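Protease (Actinomadura keratinilytica, PDB 8C4X) is probably a subtilisin-like serine endopeptidase of the S8 family, the chain here being its inhibitor I9 propeptide, expected to fold against and inhibit the catalytic domain. Local coordinates at residues Q18-L23 and E73-I78. Numbering follows the deposited sequence.
Sequences QYIVTL and EQDAVI
Ile20 and Glu73 form an antiparallel hydrogen-bonded pair, and both of its backbone bonds are present: Ile20 N to Glu73 O at 2.8 Å, and Glu73 N to Ile20 O at 2.9 Å. One step along, Tyr19 and Gln74 make the non-hydrogen-bonded pair, where the backbones draw in to a CA-CA distance of 4.4 Å. This is the tight part of the contact. Tyr19 CA makes a CA-H...O contact with Glu73 O, and the same carbonyl oxygen lies at the edge of the tyrosine ring. Tyr19 CD1 also approaches Gln74 CA to 3.7 Å, and the Tyr19 side chain touches Ile72 of the same strand and Leu60 of helix 57-64. Strand 18-23 is the middle strand of the five-stranded mixed sheet, with 69-76 its neighbour, in the ferredoxin-like fold (helices 29-36 and 57-64) known for I9 propeptides. The paired segments run at 127°, well off strict antiparallel, yet Asp75 N still reaches Gln18 O, 2.8 Å away. Beside that bond the Gln18 and Asp75 side chains lie alongside each other. With CG anti to the backbone N (chi1 -166°) and an extended chain, Gln18 brings NE2 to 2.8 Å from Asp75 OD2, on its anti side and somewhat out of the carboxylate plane, while OD2 lies close to the Gln18 amide plane. Lys54 and Gln41 both bond Gln18 OE1, so the amide is gripped at both ends. The face bearing Ile20 and Glu73 is looser: Ile20 CD1 comes no nearer than 3.9 Å to Asp75 OD1 and 4.2 Å to Glu73 OE2, and Glu73 is exposed.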
loop_
_atom_site.group_PDB
_atom_site.type_symbol
_atom_site.label_atom_id
_atom_site.label_comp_id
_atom_site.label_asym_id
_atom_site.label_seq_id
_atom_site.Cartn_x
_atom_site.Cartn_y
_atom_site.Cartn_z
ATOM N N GLN B 18 1.880 -6.853 -5.181
ATOM C CA GLN B 18 2.783 -6.023 -4.393
ATOM C C GLN B 18 2.360 -4.568 -4.543
ATOM O O GLN B 18 2.098 -4.118 -5.664
ATOM C CB GLN B 18 4.231 -6.230 -4.857
ATOM C CG GLN B 18 5.280 -5.705 -3.923
ATOM C CD GLN B 18 6.645 -6.281 -4.243
ATOM O OE1 GLN B 18 6.924 -7.443 -3.938
ATOM N NE2 GLN B 18 7.510 -5.467 -4.846
ATOM N N TYR B 19 2.304 -3.835 -3.421
ATOM C CA TYR B 19 1.646 -2.532 -3.390
ATOM C C TYR B 19 2.429 -1.530 -2.558
ATOM O O TYR B 19 3.180 -1.890 -1.649
ATOM C CB TYR B 19 0.208 -2.637 -2.830
ATOM C CG TYR B 19 -0.599 -3.637 -3.603
ATOM C CD1 TYR B 19 -1.280 -3.261 -4.757
ATOM C CD2 TYR B 19 -0.619 -4.966 -3.219
ATOM C CE1 TYR B 19 -2.001 -4.194 -5.496
ATOM C CE2 TYR B 19 -1.326 -5.910 -3.947
ATOM C CZ TYR B 19 -2.015 -5.516 -5.078
ATOM O OH TYR B 19 -2.716 -6.457 -5.794
ATOM N N ILE B 20 2.253 -0.259 -2.913
ATOM C CA ILE B 20 2.663 0.880 -2.102
ATOM C C ILE B 20 1.402 1.501 -1.522
ATOM O O ILE B 20 0.488 1.861 -2.270
ATOM C CB ILE B 20 3.422 1.919 -2.942
ATOM C CG1 ILE B 20 4.723 1.334 -3.491
ATOM C CG2 ILE B 20 3.696 3.182 -2.137
ATOM C CD1 ILE B 20 5.286 2.147 -4.634
ATOM N N VAL B 21 1.371 1.671 -0.202
ATOM C CA VAL B 21 0.199 2.180 0.503
ATOM C C VAL B 21 0.590 3.459 1.231
ATOM O O VAL B 21 1.619 3.494 1.916
ATOM C CB VAL B 21 -0.340 1.139 1.499
ATOM C CG1 VAL B 21 -1.568 1.687 2.236
ATOM C CG2 VAL B 21 -0.664 -0.166 0.782
ATOM N N THR B 22 -0.213 4.511 1.088
ATOM C CA THR B 22 0.017 5.683 1.920
ATOM C C THR B 22 -1.189 5.913 2.815
ATOM O O THR B 22 -2.326 5.565 2.469
ATOM C CB THR B 22 0.335 6.979 1.130
ATOM O OG1 THR B 22 -0.857 7.548 0.587
ATOM C CG2 THR B 22 1.349 6.724 0.012
ATOM N N LEU B 23 -0.896 6.449 3.990
ATOM C CA LEU B 23 -1.865 6.672 5.049
ATOM C C LEU B 23 -2.039 8.171 5.258
ATOM O O LEU B 23 -1.130 8.960 4.987
ATOM C CB LEU B 23 -1.403 6.005 6.349
ATOM C CG LEU B 23 -1.033 4.523 6.202
ATOM C CD1 LEU B 23 -0.585 3.884 7.534
ATOM C CD2 LEU B 23 -2.187 3.741 5.598
ATOM N N GLU B 73 -1.301 1.786 -4.526
ATOM C CA GLU B 73 -0.761 1.763 -5.875
ATOM C C GLU B 73 -0.054 0.432 -6.085
ATOM O O GLU B 73 0.739 0.015 -5.238
ATOM C CB GLU B 73 0.208 2.942 -6.052
ATOM C CG GLU B 73 0.972 3.022 -7.347
ATOM C CD GLU B 73 1.959 4.177 -7.340
ATOM O OE1 GLU B 73 1.590 5.287 -6.886
ATOM O OE2 GLU B 73 3.110 3.972 -7.768
ATOM N N GLN B 74 -0.310 -0.232 -7.206
ATOM C CA GLN B 74 0.462 -1.432 -7.500
ATOM C C GLN B 74 1.925 -1.065 -7.740
ATOM O O GLN B 74 2.234 -0.084 -8.422
ATOM C CB GLN B 74 -0.099 -2.156 -8.721
ATOM C CG GLN B 74 0.642 -3.468 -9.010
ATOM C CD GLN B 74 0.206 -4.127 -10.298
ATOM O OE1 GLN B 74 -0.271 -3.464 -11.218
ATOM N NE2 GLN B 74 0.372 -5.441 -10.374
ATOM N N ASP B 75 2.823 -1.847 -7.144
ATOM C CA ASP B 75 4.250 -1.662 -7.377
ATOM C C ASP B 75 4.569 -1.947 -8.841
ATOM O O ASP B 75 3.882 -2.732 -9.503
ATOM C CB ASP B 75 5.043 -2.582 -6.449
ATOM C CG ASP B 75 6.441 -2.051 -6.117
ATOM O OD1 ASP B 75 6.808 -0.931 -6.532
ATOM O OD2 ASP B 75 7.177 -2.767 -5.404
ATOM N N ALA B 76 5.627 -1.316 -9.348
ATOM C CA ALA B 76 5.949 -1.406 -10.769
ATOM C C ALA B 76 7.459 -1.469 -10.966
ATOM O O ALA B 76 8.242 -1.119 -10.077
ATOM C CB ALA B 76 5.348 -0.216 -11.551
ATOM N N VAL B 77 7.873 -1.920 -12.151
ATOM C CA VAL B 77 9.301 -2.056 -12.426
ATOM C C VAL B 77 9.915 -0.700 -12.751
ATOM O O VAL B 77 9.264 0.202 -13.280
ATOM C CB VAL B 77 9.577 -3.060 -13.563
ATOM C CG1 VAL B 77 9.187 -4.459 -13.145
ATOM C CG2 VAL B 77 8.879 -2.631 -14.867
ATOM N N ILE B 78 11.197 -0.574 -12.418
ATOM C CA ILE B 78 12.024 0.602 -12.662
ATOM C C ILE B 78 13.329 0.132 -13.275
ATOM O O ILE B 78 13.842 -0.936 -12.923
ATOM C CB ILE B 78 12.330 1.385 -11.362
ATOM C CG1 ILE B 78 11.062 1.965 -10.745
ATOM C CG2 ILE B 78 13.399 2.479 -11.624
ATOM C CD1 ILE B 78 10.823 3.416 -11.116
#